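Local coordinates for protein 1H-3-hydroxy-4-oxoquinoline 2,4-dioxygenase (Pseudomonas putida, PDB 3IBT) that catalyses the cofactor-independent opening of the ring of 3-hydroxy-1H-quinolin-4-one by dioxygen, giving N-formylanthranilate and carbon monoxide, at residues H210-S213 and D219-Q222; D76-I81 and I102-Q107; A41-R46 and A253-I258. One frame throughout, in Å; residues are numbered along the deposited sequence.

Contact 1: residues H210-S213 and D219-Q222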
ATOM      1  N   HIS A 210      -8.667   1.148   8.004  1.00 71.29           N
ATOM      2  CA  HIS A 210      -8.759   1.022   6.547  1.00 69.73           C
ATOM      3  C   HIS A 210      -9.449   2.221   5.917  1.00 69.15           C
ATOM      4  O   HIS A 210     -10.676   2.391   6.070  1.00 68.68           O
ATOM      5  CB  HIS A 210      -9.546  -0.243   6.155  1.00 69.38           C
ATOM      6  CG  HIS A 210      -9.493  -0.543   4.682  1.00 69.41           C
ATOM      7  ND1 HIS A 210     -10.567  -1.043   3.982  1.00 69.16           N
ATOM      8  CD2 HIS A 210      -8.490  -0.386   3.774  1.00 69.15           C
ATOM      9  CE1 HIS A 210     -10.227  -1.209   2.711  1.00 72.33           C
ATOM     10  NE2 HIS A 210      -8.970  -0.812   2.556  1.00 71.49           N
ATOM     11  N   ILE A 211      -8.662   3.030   5.209  1.00 68.40           N
ATOM     12  CA  ILE A 211      -9.157   4.148   4.386  1.00 68.95           C
ATOM     13  C   ILE A 211      -9.358   3.669   2.954  1.00 68.57           C
ATOM     14  O   ILE A 211      -8.548   2.941   2.431  1.00 69.78           O
ATOM     15  CB  ILE A 211      -8.151   5.312   4.378  1.00 69.25           C
ATOM     16  CG1 ILE A 211      -7.949   5.864   5.798  1.00 70.55           C
ATOM     17  CG2 ILE A 211      -8.643   6.437   3.515  1.00 69.80           C
ATOM     18  CD1 ILE A 211      -6.643   6.665   5.968  1.00 70.26           C
ATOM     19  N   TYR A 212     -10.428   4.047   2.296  1.00 68.57           N
ATOM     20  CA  TYR A 212     -10.742   3.403   1.025  1.00 68.34           C
ATOM     21  C   TYR A 212     -11.942   4.040   0.355  1.00 68.84           C
ATOM     22  O   TYR A 212     -12.914   4.480   1.041  1.00 69.11           O
ATOM     23  CB  TYR A 212     -11.050   1.941   1.273  1.00 68.50           C
ATOM     24  CG  TYR A 212     -12.450   1.749   1.794  1.00 69.08           C
ATOM     25  CD1 TYR A 212     -13.496   1.469   0.933  1.00 68.79           C
ATOM     26  CD2 TYR A 212     -12.739   1.891   3.145  1.00 70.45           C
ATOM     27  CE1 TYR A 212     -14.807   1.324   1.406  1.00 71.61           C
ATOM     28  CE2 TYR A 212     -14.050   1.722   3.628  1.00 70.34           C
ATOM     29  CZ  TYR A 212     -15.077   1.451   2.744  1.00 69.12           C
ATOM     30  OH  TYR A 212     -16.370   1.304   3.176  1.00 67.77           O
ATOM     31  N   SER A 213     -11.888   4.103  -0.974  1.00 69.10           N
ATOM     32  CA  SER A 213     -13.034   4.570  -1.766  1.00 70.03           C
ATOM     33  C   SER A 213     -13.632   3.457  -2.628  1.00 71.06           C
ATOM     34  O   SER A 213     -14.833   3.381  -2.854  1.00 71.18           O
ATOM     35  CB  SER A 213     -12.606   5.722  -2.649  1.00 70.21           C
ATOM     36  OG  SER A 213     -11.889   6.689  -1.887  1.00 69.48           O
ATOM     37  N   ASP A 219     -22.652  -3.176  -0.890  1.00 70.84           N
ATOM     38  CA  ASP A 219     -22.438  -4.397  -0.099  1.00 71.06           C
ATOM     39  C   ASP A 219     -21.128  -4.357   0.707  1.00 71.10           C
ATOM     40  O   ASP A 219     -21.133  -4.679   1.927  1.00 70.87           O
ATOM     41  CB  ASP A 219     -22.440  -5.649  -0.968  1.00 70.74           C
ATOM     42  CG  ASP A 219     -23.831  -6.018  -1.503  1.00 74.89           C
ATOM     43  OD1 ASP A 219     -24.888  -5.526  -0.975  1.00 76.35           O
ATOM     44  OD2 ASP A 219     -23.843  -6.830  -2.477  1.00 76.19           O
ATOM     45  N   TYR A 220     -20.038  -3.976   0.005  1.00 70.39           N
ATOM     46  CA  TYR A 220     -18.677  -3.922   0.518  1.00 69.88           C
ATOM     47  C   TYR A 220     -18.543  -2.905   1.626  1.00 69.84           C
ATOM     48  O   TYR A 220     -17.903  -3.167   2.637  1.00 70.22           O
ATOM     49  CB  TYR A 220     -17.714  -3.533  -0.620  1.00 70.58           C
ATOM     50  CG  TYR A 220     -16.220  -3.680  -0.327  1.00 70.59           C
ATOM     51  CD1 TYR A 220     -15.579  -4.922  -0.479  1.00 71.47           C
ATOM     52  CD2 TYR A 220     -15.436  -2.577   0.054  1.00 72.51           C
ATOM     53  CE1 TYR A 220     -14.200  -5.082  -0.247  1.00 71.73           C
ATOM     54  CE2 TYR A 220     -14.027  -2.723   0.301  1.00 73.31           C
ATOM     55  CZ  TYR A 220     -13.437  -3.982   0.144  1.00 72.07           C
ATOM     56  OH  TYR A 220     -12.103  -4.169   0.391  1.00 72.42           O
ATOM     57  N   ARG A 221     -19.116  -1.725   1.425  1.00 69.13           N
ATOM     58  CA  ARG A 221     -19.092  -0.726   2.464  1.00 69.31           C
ATOM     59  C   ARG A 221     -19.784  -1.304   3.697  1.00 69.59           C
ATOM     60  O   ARG A 221     -19.302  -1.149   4.798  1.00 70.02           O
ATOM     61  CB  ARG A 221     -19.776   0.551   1.982  1.00 69.40           C
ATOM     62  CG  ARG A 221     -19.118   1.184   0.747  1.00 68.78           C
ATOM     63  CD  ARG A 221     -19.915   2.388   0.283  1.00 68.85           C
ATOM     64  NE  ARG A 221     -19.450   2.879  -1.002  1.00 73.86           N
ATOM     65  CZ  ARG A 221     -20.087   2.665  -2.155  1.00 79.30           C
ATOM     66  NH1 ARG A 221     -21.226   1.971  -2.162  1.00 82.37           N
ATOM     67  NH2 ARG A 221     -19.606   3.140  -3.310  1.00 79.75           N
ATOM     68  N   GLN A 222     -20.898  -2.008   3.494  1.00 69.43           N
ATOM     69  CA  GLN A 222     -21.637  -2.637   4.572  1.00 69.39           C
ATOM     70  C   GLN A 222     -20.850  -3.783   5.244  1.00 70.04           C
ATOM     71  O   GLN A 222     -20.910  -3.979   6.470  1.00 70.71           O
ATOM     72  CB  GLN A 222     -22.929  -3.174   4.000  1.00 69.28           C
ATOM     73  CG  GLN A 222     -23.968  -3.523   5.003  1.00 68.01           C
ATOM     74  CD  GLN A 222     -24.153  -2.467   6.053  1.00 67.93           C
ATOM     75  OE1 GLN A 222     -23.973  -2.744   7.225  1.00 68.70           O
ATOM     76  NE2 GLN A 222     -24.535  -1.255   5.651  1.00 69.09           N
TER
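Tyr-212 reaches from the end of strand 207-212 to the first turn of helix 218-230 and meets two consecutive residues there. Its ring atom CE1 lies 4.2 Å from CD2 of Tyr-220, near the plane of the Tyr-220 ring, so Tyr-220 offers an edge and the two aromatic side chains run alongside each other head to tail. Beyond the ring, the Tyr-212 hydroxyl comes up against the helix itself: OH is 3.5 Å from CA of Arg-221 and 3.7 Å from CG of the same residue. The methylene stem of Arg-221 thus supplies the packing surface, near the plane of the Tyr-212 ring, while NH1 is directed to a weak hydrogen bond with Gln-218. A long, flat tyrosine suits this position because its CB points to the helix and its ring spans the gap.

His-210, two residues back, faces the same helix, as strand alternation requires. Its CE1 lies 4.2 Å from OH of Tyr-220; with CG anti to the backbone N (chi1 -169°), the Tyr-220 ring is carried back toward the strand and brings its hydroxyl beside the histidine. Two polar atoms here take backbone N-H groups just past strand 115-119: Tyr-220 OH bonds to Leu-123 N and His-210 NE2 to Trp-121 N.

The strand, the helix and strand 234-238 form a beta-alpha-beta unit. At the end of its first strand, Ser-213 N bonds to OD1 of Asp-120, which probably raises the basicity of the active-site His-244. Between 210-213 and 219-222 there is only van der Waals packing; the polar tie between strand and helix comes one turn on, from His-210 ND1 to Gln-224, while NE2 and the Tyr-220 hydroxyl probably help to fix the chain around Asp-120.

Contact 2: residues D76-I81 and I102-Q107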
ATOM      1  N   ASP A  76      13.264  -6.031   3.535  1.00 74.95           N
ATOM      2  CA  ASP A  76      13.706  -4.705   3.116  1.00 74.03           C
ATOM      3  C   ASP A  76      13.428  -3.643   4.195  1.00 73.47           C
ATOM      4  O   ASP A  76      14.356  -3.062   4.785  1.00 73.78           O
ATOM      5  CB  ASP A  76      12.994  -4.313   1.802  1.00 73.96           C
ATOM      6  CG  ASP A  76      13.396  -5.194   0.627  1.00 72.35           C
ATOM      7  OD1 ASP A  76      14.500  -6.084   0.941  1.00 71.05           O
ATOM      8  OD2 ASP A  76      12.731  -4.947  -0.565  1.00 69.70           O
ATOM      9  N   LEU A  77      12.149  -3.413   4.450  1.00 72.10           N
ATOM     10  CA  LEU A  77      11.746  -2.391   5.373  1.00 71.38           C
ATOM     11  C   LEU A  77      12.290  -2.607   6.792  1.00 70.85           C
ATOM     12  O   LEU A  77      12.511  -1.632   7.515  1.00 70.54           O
ATOM     13  CB  LEU A  77      10.216  -2.301   5.401  1.00 71.30           C
ATOM     14  CG  LEU A  77       9.539  -0.938   5.528  1.00 70.75           C
ATOM     15  CD1 LEU A  77       8.137  -1.230   5.935  1.00 73.39           C
ATOM     16  CD2 LEU A  77      10.167   0.009   6.544  1.00 70.39           C
ATOM     17  N   LEU A  78      12.469  -3.863   7.204  1.00 70.36           N
ATOM     18  CA  LEU A  78      12.997  -4.153   8.542  1.00 70.64           C
ATOM     19  C   LEU A  78      14.508  -3.812   8.663  1.00 71.67           C
ATOM     20  O   LEU A  78      15.018  -3.363   9.710  1.00 71.42           O
ATOM     21  CB  LEU A  78      12.742  -5.611   8.897  1.00 70.03           C
ATOM     22  CG  LEU A  78      11.309  -6.035   9.215  1.00 67.76           C
ATOM     23  CD1 LEU A  78      11.304  -7.534   9.391  1.00 67.88           C
ATOM     24  CD2 LEU A  78      10.777  -5.388  10.461  1.00 62.71           C
ATOM     25  N   ALA A  79      15.208  -4.013   7.555  1.00 72.56           N
ATOM     26  CA  ALA A  79      16.581  -3.620   7.423  1.00 73.32           C
ATOM     27  C   ALA A  79      16.664  -2.082   7.225  1.00 74.60           C
ATOM     28  O   ALA A  79      17.778  -1.502   7.205  1.00 74.50           O
ATOM     29  CB  ALA A  79      17.186  -4.367   6.260  1.00 72.84           C
ATOM     30  N   PHE A  80      15.496  -1.430   7.081  1.00 75.26           N
ATOM     31  CA  PHE A  80      15.422   0.032   6.930  1.00 76.11           C
ATOM     32  C   PHE A  80      15.422   0.700   8.291  1.00 76.02           C
ATOM     33  O   PHE A  80      16.430   1.294   8.680  1.00 75.95           O
ATOM     34  CB  PHE A  80      14.191   0.451   6.129  1.00 76.90           C
ATOM     35  CG  PHE A  80      14.505   1.410   5.041  1.00 78.72           C
ATOM     36  CD1 PHE A  80      15.280   0.996   3.948  1.00 80.35           C
ATOM     37  CD2 PHE A  80      14.067   2.733   5.112  1.00 79.91           C
ATOM     38  CE1 PHE A  80      15.599   1.869   2.928  1.00 81.39           C
ATOM     39  CE2 PHE A  80      14.372   3.622   4.093  1.00 80.97           C
ATOM     40  CZ  PHE A  80      15.147   3.185   2.993  1.00 81.14           C
ATOM     41  N   ILE A  81      14.300   0.575   9.007  1.00 75.91           N
ATOM     42  CA  ILE A  81      14.146   0.999  10.413  1.00 76.35           C
ATOM     43  C   ILE A  81      15.420   0.850  11.296  1.00 76.45           C
ATOM     44  O   ILE A  81      15.765   1.758  12.082  1.00 75.95           O
ATOM     45  CB  ILE A  81      12.914   0.280  11.111  1.00 76.75           C
ATOM     46  CG1 ILE A  81      13.227  -1.184  11.500  1.00 78.57           C
ATOM     47  CG2 ILE A  81      11.584   0.368  10.249  1.00 76.63           C
ATOM     48  CD1 ILE A  81      13.928  -1.388  12.882  1.00 80.21           C
ATOM     49  N   ILE A 102       1.135  -5.506   7.246  1.00 70.02           N
ATOM     50  CA  ILE A 102       0.711  -6.443   8.264  1.00 69.85           C
ATOM     51  C   ILE A 102       1.795  -7.443   8.638  1.00 70.49           C
ATOM     52  O   ILE A 102       1.890  -7.873   9.791  1.00 70.49           O
ATOM     53  CB  ILE A 102      -0.598  -7.124   7.867  1.00 69.45           C
ATOM     54  CG1 ILE A 102      -1.651  -6.047   7.731  1.00 69.63           C
ATOM     55  CG2 ILE A 102      -1.085  -8.085   8.935  1.00 67.91           C
ATOM     56  CD1 ILE A 102      -1.833  -5.233   8.972  1.00 68.27           C
ATOM     57  N   ASP A 103       2.633  -7.799   7.676  1.00 71.34           N
ATOM     58  CA  ASP A 103       3.746  -8.700   7.967  1.00 72.38           C
ATOM     59  C   ASP A 103       4.649  -8.082   9.039  1.00 72.58           C
ATOM     60  O   ASP A 103       5.141  -8.765   9.949  1.00 72.27           O
ATOM     61  CB  ASP A 103       4.562  -9.006   6.710  1.00 72.55           C
ATOM     62  CG  ASP A 103       5.288 -10.357   6.799  1.00 75.49           C
ATOM     63  OD1 ASP A 103       4.649 -11.346   7.234  1.00 80.86           O
ATOM     64  OD2 ASP A 103       6.486 -10.460   6.435  1.00 75.96           O
ATOM     65  N   VAL A 104       4.842  -6.773   8.941  1.00 72.94           N
ATOM     66  CA  VAL A 104       5.772  -6.112   9.827  1.00 72.79           C
ATOM     67  C   VAL A 104       5.114  -5.978  11.181  1.00 73.28           C
ATOM     68  O   VAL A 104       5.756  -6.214  12.195  1.00 73.37           O
ATOM     69  CB  VAL A 104       6.246  -4.790   9.250  1.00 72.55           C
ATOM     70  CG1 VAL A 104       6.952  -3.986  10.293  1.00 71.55           C
ATOM     71  CG2 VAL A 104       7.146  -5.051   8.071  1.00 70.65           C
ATOM     72  N   CYS A 105       3.823  -5.666  11.197  1.00 73.57           N
ATOM     73  CA  CYS A 105       3.094  -5.636  12.459  1.00 74.15           C
ATOM     74  C   CYS A 105       3.187  -6.973  13.149  1.00 74.72           C
ATOM     75  O   CYS A 105       3.125  -7.045  14.374  1.00 74.81           O
ATOM     76  CB  CYS A 105       1.635  -5.288  12.249  1.00 73.95           C
ATOM     77  SG  CYS A 105       1.318  -3.530  11.982  1.00 74.79           S
ATOM     78  N   GLU A 106       3.336  -8.031  12.351  1.00 75.31           N
ATOM     79  CA  GLU A 106       3.431  -9.388  12.881  1.00 75.90           C
ATOM     80  C   GLU A 106       4.865  -9.759  13.239  1.00 75.49           C
ATOM     81  O   GLU A 106       5.075 -10.525  14.184  1.00 75.71           O
ATOM     82  CB  GLU A 106       2.857 -10.421  11.902  1.00 76.04           C
ATOM     83  CG  GLU A 106       2.531 -11.808  12.531  1.00 77.16           C
ATOM     84  CD  GLU A 106       2.383 -12.949  11.501  1.00 77.39           C
ATOM     85  OE1 GLU A 106       2.156 -12.652  10.307  1.00 79.59           O
ATOM     86  OE2 GLU A 106       2.480 -14.149  11.877  1.00 78.27           O
ATOM     87  N   GLN A 107       5.841  -9.230  12.489  1.00 74.88           N
ATOM     88  CA  GLN A 107       7.256  -9.571  12.706  1.00 74.05           C
ATOM     89  C   GLN A 107       7.783  -8.880  13.944  1.00 73.43           C
ATOM     90  O   GLN A 107       8.298  -9.534  14.835  1.00 73.54           O
ATOM     91  CB  GLN A 107       8.128  -9.291  11.472  1.00 74.08           C
ATOM     92  CG  GLN A 107       8.107 -10.423  10.390  1.00 74.43           C
ATOM     93  CD  GLN A 107       9.318 -10.390   9.425  1.00 74.64           C
ATOM     94  OE1 GLN A 107       9.154 -10.385   8.196  1.00 75.06           O
ATOM     95  NE2 GLN A 107      10.532 -10.359   9.988  1.00 73.67           N
TER
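Two helices on one face of the central sheet of the alpha/beta-hydrolase fold meet here, 70-83 and 97-107, with Leu-78 and Val-104 at the junction. Their CA atoms are 7.6 Å apart, the closest such pair between 76-81 and 102-107. CD2 of Leu-78 packs against CG1 of Val-104 at 4.1 Å, each side chain passing beside the other toward the opposite helix. Leu-77 adds a looser contact from the preceding position, its CD1 4.5 Å from CG2 of Val-104. Because CG1 of Val-104 is anti to the backbone N (chi1 167°), the valine splits its two methyls between the two leucines.

The short segments cross at -57° with their axes 11.0 Å apart, a spacing that branched aliphatic side chains of this size can bridge. Helix 97-107 follows strand 89-94 at the turn that in hydrolases of this fold is the nucleophile elbow, whereas helix 70-83 belongs to the connection leading into that strand. Leu-77 and Val-104 both rest on Met-91 of the strand, and Leu-77 also reaches Phe-25 and Leu-27, so these apolar residues face the sheet. Nearer the solvent, Gln-107 lies across the other methyl of Leu-78, with CB 4.2 Å from CD1. Apolar along its stem and polar at its end, Gln-107 suits this solvent-facing border; its OE1 makes a weak hydrogen bond to Gln-75.

Contact 3: residues A41-R46 and A253-I258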
ATOM      1  N   ALA A  41       1.918  13.702   1.201  1.00 67.77           N
ATOM      2  CA  ALA A  41       3.118  13.885   1.996  1.00 68.32           C
ATOM      3  C   ALA A  41       3.343  15.314   2.420  1.00 69.33           C
ATOM      4  O   ALA A  41       3.569  15.535   3.603  1.00 70.52           O
ATOM      5  CB  ALA A  41       4.354  13.320   1.314  1.00 67.74           C
ATOM      6  N   PRO A  42       3.301  16.301   1.486  1.00 69.90           N
ATOM      7  CA  PRO A  42       3.592  17.663   1.976  1.00 69.29           C
ATOM      8  C   PRO A  42       2.633  18.101   3.077  1.00 68.67           C
ATOM      9  O   PRO A  42       3.016  18.900   3.901  1.00 68.43           O
ATOM     10  CB  PRO A  42       3.429  18.528   0.727  1.00 69.04           C
ATOM     11  CG  PRO A  42       3.744  17.598  -0.379  1.00 69.80           C
ATOM     12  CD  PRO A  42       3.036  16.331   0.038  1.00 70.17           C
ATOM     13  N   LEU A  43       1.431  17.536   3.113  1.00 68.45           N
ATOM     14  CA  LEU A  43       0.489  17.842   4.169  1.00 68.53           C
ATOM     15  C   LEU A  43       0.967  17.255   5.499  1.00 69.42           C
ATOM     16  O   LEU A  43       1.026  17.972   6.503  1.00 70.47           O
ATOM     17  CB  LEU A  43      -0.923  17.351   3.825  1.00 68.21           C
ATOM     18  CG  LEU A  43      -1.562  17.836   2.520  1.00 66.58           C
ATOM     19  CD1 LEU A  43      -2.994  17.397   2.369  1.00 62.73           C
ATOM     20  CD2 LEU A  43      -1.463  19.357   2.400  1.00 66.90           C
ATOM     21  N   LEU A  44       1.333  15.973   5.517  1.00 69.59           N
ATOM     22  CA  LEU A  44       1.760  15.329   6.756  1.00 69.71           C
ATOM     23  C   LEU A  44       3.146  15.782   7.223  1.00 70.85           C
ATOM     24  O   LEU A  44       3.604  15.343   8.289  1.00 71.99           O
ATOM     25  CB  LEU A  44       1.756  13.808   6.616  1.00 69.02           C
ATOM     26  CG  LEU A  44       0.480  13.081   6.187  1.00 69.06           C
ATOM     27  CD1 LEU A  44       0.749  11.621   5.803  1.00 66.94           C
ATOM     28  CD2 LEU A  44      -0.583  13.167   7.257  1.00 66.51           C
ATOM     29  N   ALA A  45       3.827  16.634   6.450  1.00 71.30           N
ATOM     30  CA  ALA A  45       5.194  17.075   6.812  1.00 72.21           C
ATOM     31  C   ALA A  45       5.194  18.109   7.949  1.00 72.95           C
ATOM     32  O   ALA A  45       6.256  18.537   8.446  1.00 72.63           O
ATOM     33  CB  ALA A  45       5.944  17.609   5.605  1.00 72.00           C
ATOM     34  N   ARG A  46       3.983  18.474   8.355  1.00 73.63           N
ATOM     35  CA  ARG A  46       3.741  19.447   9.391  1.00 74.85           C
ATOM     36  C   ARG A  46       3.919  18.764  10.752  1.00 74.03           C
ATOM     37  O   ARG A  46       4.521  19.354  11.674  1.00 73.26           O
ATOM     38  CB  ARG A  46       2.297  19.945   9.205  1.00 75.17           C
ATOM     39  CG  ARG A  46       1.901  21.275   9.889  1.00 76.95           C
ATOM     40  CD  ARG A  46       0.330  21.483   9.816  1.00 77.93           C
ATOM     41  NE  ARG A  46      -0.476  20.361  10.373  1.00 83.83           N
ATOM     42  CZ  ARG A  46      -1.809  20.370  10.576  1.00 85.50           C
ATOM     43  NH1 ARG A  46      -2.543  21.450  10.270  1.00 85.87           N
ATOM     44  NH2 ARG A  46      -2.416  19.294  11.107  1.00 84.79           N
ATOM     45  N   ALA A 253      -8.647  14.732   2.549  1.00 67.96           N
ATOM     46  CA  ALA A 253      -9.409  13.806   3.379  1.00 66.75           C
ATOM     47  C   ALA A 253      -8.480  12.785   4.045  1.00 67.41           C
ATOM     48  O   ALA A 253      -8.478  12.661   5.283  1.00 67.03           O
ATOM     49  CB  ALA A 253     -10.446  13.159   2.602  1.00 65.88           C
ATOM     50  N   VAL A 254      -7.668  12.084   3.234  1.00 67.33           N
ATOM     51  CA  VAL A 254      -6.723  11.117   3.783  1.00 66.81           C
ATOM     52  C   VAL A 254      -5.821  11.712   4.876  1.00 67.48           C
ATOM     53  O   VAL A 254      -5.547  11.061   5.872  1.00 68.04           O
ATOM     54  CB  VAL A 254      -5.875  10.467   2.707  1.00 66.48           C
ATOM     55  CG1 VAL A 254      -4.881   9.507   3.338  1.00 65.27           C
ATOM     56  CG2 VAL A 254      -6.743   9.704   1.757  1.00 65.67           C
ATOM     57  N   ALA A 255      -5.378  12.952   4.721  1.00 67.88           N
ATOM     58  CA  ALA A 255      -4.414  13.504   5.670  1.00 68.38           C
ATOM     59  C   ALA A 255      -5.107  13.646   7.010  1.00 69.62           C
ATOM     60  O   ALA A 255      -4.512  13.450   8.088  1.00 70.39           O
ATOM     61  CB  ALA A 255      -3.881  14.834   5.184  1.00 67.09           C
ATOM     62  N   GLN A 256      -6.388  13.973   6.959  1.00 70.55           N
ATOM     63  CA  GLN A 256      -7.055  14.283   8.190  1.00 71.23           C
ATOM     64  C   GLN A 256      -7.298  12.987   8.954  1.00 71.38           C
ATOM     65  O   GLN A 256      -7.241  12.964  10.192  1.00 72.94           O
ATOM     66  CB  GLN A 256      -8.344  15.041   7.929  1.00 71.49           C
ATOM     67  CG  GLN A 256      -8.983  15.513   9.212  1.00 73.90           C
ATOM     68  CD  GLN A 256      -8.077  16.470   9.976  1.00 77.22           C
ATOM     69  OE1 GLN A 256      -7.175  17.126   9.394  1.00 77.66           O
ATOM     70  NE2 GLN A 256      -8.311  16.563  11.279  1.00 76.57           N
ATOM     71  N   ALA A 257      -7.518  11.905   8.208  1.00 70.39           N
ATOM     72  CA  ALA A 257      -7.806  10.590   8.772  1.00 69.22           C
ATOM     73  C   ALA A 257      -6.561  10.000   9.397  1.00 68.79           C
ATOM     74  O   ALA A 257      -6.644   9.400  10.487  1.00 68.70           O
ATOM     75  CB  ALA A 257      -8.323   9.672   7.696  1.00 68.66           C
ATOM     76  N   ILE A 258      -5.423  10.161   8.699  1.00 67.91           N
ATOM     77  CA  ILE A 258      -4.120   9.710   9.194  1.00 67.00           C
ATOM     78  C   ILE A 258      -3.823  10.492  10.457  1.00 67.75           C
ATOM     79  O   ILE A 258      -3.563   9.922  11.503  1.00 67.15           O
ATOM     80  CB  ILE A 258      -3.002   9.888   8.152  1.00 66.36           C
ATOM     81  CG1 ILE A 258      -3.206   8.921   6.987  1.00 63.15           C
ATOM     82  CG2 ILE A 258      -1.636   9.643   8.785  1.00 65.46           C
ATOM     83  CD1 ILE A 258      -2.320   9.187   5.826  1.00 58.64           C
TER
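Leu-44 and Ile-258 lie nearly perpendicular to each other, and the leucine uses both its methyls in the crossing. CD1 of Leu-44 touches CD1 of Ile-258 at 3.9 Å, at the far end of the isoleucine's longer branch. The second methyl, CD2, comes down on the shorter branch, 4.0 Å from CG2 of Ile-258. The fork of the leucine therefore sits astride the branched isoleucine: the isoleucine presents methyls at two depths, and the two equal methyls of the leucine meet one each. Ile-258 can offer both branches because CG2 is anti to its backbone N while CG1 lies beside that N (chi1 -69°).

This packing joins helix 251-261, near the C-terminus, to the short, weakly bonded helix 40-44, which follows strand 23-27. In the alpha/beta-hydrolase fold these two helices cover one face of the sheet, and the floor beneath them here is Leu-24, touched by both Leu-44 and Ile-258. Leu-40 adds to the same apolar layer, lying against Val-254, Ala-255 and Ile-258. Gln-256, on the outer side of the C-terminal helix, bonds to Arg-259 and Glu-260.

One turn back from Ile-258 along that helix, Ala-255 brings the backbones near: its CA is 6.5 Å from that of Leu-44. An alanine suits this place because its single methyl lets the larger leucines settle against the helix. CD2 of Leu-44 is 4.2 Å from CB of Ala-255, close also to the carbonyl oxygen of that residue. From farther out, nearer the protein surface, Leu-43 lays its side chain on the same methyl, with CD1 at 3.9 Å from CB of Ala-255 and its own CB at 4.1 Å.

Contacts 1 and 3 meet through the sheet: Ile-211, next to the tyrosine of contact 1, points to the other face, where its CD1 lies 3.9 Å from CB of Ala-257, and its CG2 lies 4.2 Å from CG2 of Val-254. Their centres are 20 Å apart. Contact 2 touches neither; its centre is about 26 Å from that of contact 1 and 23 Å from that of contact 3. Contact 1 is nearest the probable catalytic machinery, the Tyr-212 side chain being about 4 Å from that of Asp-120 and about 8 Å from that of His-244. In contact 3, the Ile-258 side chain is about 9 Å from that of the probable substrate-binding Thr-94.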